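Local coordinates for putative exported protein (Bordetella parapertussis, PDB 3OCJ) that is of unknown function but carries a class I, Rossmann-like methyltransferase domain, so it probably transfers methyl groups from S-adenosylmethionine, at residues 225-230 with 297-302. Residues are numbered along the deposited sequence; the frame is centred on the assembly and turned at random.
Sequences TSFLTP and PTVIAR
In the seven-stranded sheet of a class I methyltransferase fold, order 3-2-1-4-5-7-6, Thr225 and Val299 pair where the fifth strand (221-226) meets the antiparallel seventh (298-302), the reversed strand that marks this fold. They form a hydrogen-bonded pair: Thr225 N gives to Val299 O at 2.9 Å, nearly in line with the carbonyl, and Val299 N returns to Thr225 O at 2.8 Å, coming from above the carbonyl plane. The same Thr225 O receives a CA-H...O contact from Thr298 CA. Next along the strands, Ser226 and Thr298 are a non-hydrogen-bonded pair with side chains on the face opposite Thr225 and Val299, beside Arg104 of helix 96-115; Ser226 OG is hydrogen-bonded to Asn194 ND2. Pairing continues just beyond the strand ends, where Phe227 N reaches Pro297 O at 3.1 Å with a more bent N-H...O angle of 151°.

On the face that carries Thr225 and Val299, helix 271-280 touches Val299 through Leu278 and Phe227 through Thr274. A chi1 of -168° leaves Thr225 CG2 between the backbone N and the carbonyl carbon, side by side with Val299 CG1 at a tight 3.5 Å, while OG1 hydrogen-bonds Ser193 O. With chi1 at 54°, Phe227 CG sits between its own N and carbonyl carbon; the ring and Pro297 cross at about a right angle, with Pro297 CD over one ring face, offset toward the rim. Ring atom CZ rests 3.8 Å from Pro297 CB, and Val299 CG1 lies near the ring plane at the CE2 edge. His271 adds an edge-to-face contact to the same phenyl. Thr229 OG1 is hydrogen-bonded to Arg294 O; Pro297 also touches Thr229, whose methyl CG2 meets Pro297 CD at 3.5 Å.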
loop_
_atom_site.group_PDB
_atom_site.type_symbol
_atom_site.label_atom_id
_atom_site.label_comp_id
_atom_site.label_asym_id
_atom_site.label_seq_id
_atom_site.Cartn_x
_atom_site.Cartn_y
_atom_site.Cartn_z
ATOM N N THR A 225 5.123 7.133 6.846
ATOM C CA THR A 225 4.832 6.675 5.498
ATOM C C THR A 225 5.724 5.485 5.137
ATOM O O THR A 225 6.328 4.870 6.023
ATOM C CB THR A 225 4.869 7.840 4.466
ATOM O OG1 THR A 225 4.318 7.417 3.210
ATOM C CG2 THR A 225 6.267 8.401 4.265
ATOM N N SER A 226 5.775 5.143 3.858
ATOM C CA SER A 226 6.401 3.906 3.425
ATOM C C SER A 226 6.832 4.036 1.981
ATOM O O SER A 226 6.427 4.960 1.280
ATOM C CB SER A 226 5.414 2.757 3.515
ATOM O OG SER A 226 4.315 3.028 2.648
ATOM N N PHE A 227 7.654 3.108 1.521
ATOM C CA PHE A 227 8.037 3.095 0.119
ATOM C C PHE A 227 8.526 1.713 -0.259
ATOM O O PHE A 227 9.143 1.030 0.560
ATOM C CB PHE A 227 9.126 4.152 -0.161
ATOM C CG PHE A 227 10.340 4.033 0.730
ATOM C CD1 PHE A 227 11.518 3.504 0.246
ATOM C CD2 PHE A 227 10.276 4.452 2.053
ATOM C CE1 PHE A 227 12.633 3.411 1.065
ATOM C CE2 PHE A 227 11.384 4.349 2.880
ATOM C CZ PHE A 227 12.556 3.818 2.388
ATOM N N LEU A 228 8.229 1.282 -1.488
ATOM C CA LEU A 228 8.821 0.070 -2.036
ATOM C C LEU A 228 10.210 0.360 -2.586
ATOM O O LEU A 228 10.431 1.392 -3.235
ATOM C CB LEU A 228 7.945 -0.493 -3.150
ATOM C CG LEU A 228 6.632 -1.133 -2.715
ATOM C CD1 LEU A 228 5.708 -1.308 -3.931
ATOM C CD2 LEU A 228 6.876 -2.479 -2.051
ATOM N N THR A 229 11.150 -0.547 -2.311
ATOM C CA THR A 229 12.553 -0.377 -2.706
ATOM C C THR A 229 12.886 -1.167 -3.970
ATOM O O THR A 229 12.224 -2.169 -4.283
ATOM C CB THR A 229 13.455 -0.900 -1.596
ATOM O OG1 THR A 229 13.049 -2.249 -1.337
ATOM C CG2 THR A 229 13.292 -0.055 -0.328
ATOM N N PRO A 230 13.914 -0.728 -4.706
ATOM C CA PRO A 230 14.317 -1.425 -5.936
ATOM C C PRO A 230 15.102 -2.688 -5.616
ATOM O O PRO A 230 15.880 -2.689 -4.663
ATOM C CB PRO A 230 15.225 -0.401 -6.622
ATOM C CG PRO A 230 15.861 0.335 -5.456
ATOM C CD PRO A 230 14.698 0.503 -4.495
ATOM N N PRO A 297 10.068 -0.585 3.411
ATOM C CA PRO A 297 10.304 0.089 4.687
ATOM C C PRO A 297 9.239 1.116 5.036
ATOM O O PRO A 297 8.575 1.711 4.177
ATOM C CB PRO A 297 11.645 0.804 4.477
ATOM C CG PRO A 297 12.308 0.094 3.321
ATOM C CD PRO A 297 11.158 -0.360 2.442
ATOM N N THR A 298 9.121 1.326 6.341
ATOM C CA THR A 298 8.328 2.382 6.941
ATOM C C THR A 298 9.303 3.486 7.313
ATOM O O THR A 298 10.437 3.208 7.716
ATOM C CB THR A 298 7.631 1.830 8.183
ATOM O OG1 THR A 298 6.697 0.819 7.785
ATOM C CG2 THR A 298 6.915 2.908 9.006
ATOM N N VAL A 299 8.877 4.732 7.176
ATOM C CA VAL A 299 9.680 5.855 7.630
ATOM C C VAL A 299 8.846 6.790 8.495
ATOM O O VAL A 299 7.698 7.120 8.156
ATOM C CB VAL A 299 10.337 6.610 6.452
ATOM C CG1 VAL A 299 9.279 7.131 5.446
ATOM C CG2 VAL A 299 11.222 7.756 6.958
ATOM N N ILE A 300 9.430 7.199 9.619
ATOM C CA ILE A 300 8.829 8.175 10.517
ATOM C C ILE A 300 9.667 9.443 10.422
ATOM O O ILE A 300 10.882 9.408 10.662
ATOM C CB ILE A 300 8.778 7.684 11.975
ATOM C CG1 ILE A 300 8.075 6.317 12.061
ATOM C CG2 ILE A 300 8.031 8.705 12.830
ATOM C CD1 ILE A 300 8.990 5.105 11.982
ATOM N N ALA A 301 9.028 10.550 10.057
ATOM C CA ALA A 301 9.716 11.810 9.775
ATOM C C ALA A 301 9.149 12.919 10.653
ATOM O O ALA A 301 7.937 13.067 10.754
ATOM C CB ALA A 301 9.547 12.151 8.303
ATOM N N ARG A 302 10.017 13.715 11.273
ATOM C CA ARG A 302 9.571 14.758 12.191
ATOM C C ARG A 302 9.516 16.144 11.550
ATOM O O ARG A 302 10.411 16.516 10.797
ATOM C CB ARG A 302 10.503 14.806 13.407
ATOM C CG ARG A 302 10.240 15.961 14.357
ATOM C CD ARG A 302 9.067 15.659 15.284
ATOM N NE ARG A 302 9.279 14.428 16.044
ATOM C CZ ARG A 302 8.307 13.744 16.639
ATOM N NH1 ARG A 302 8.587 12.632 17.310
ATOM N NH2 ARG A 302 7.053 14.171 16.561
#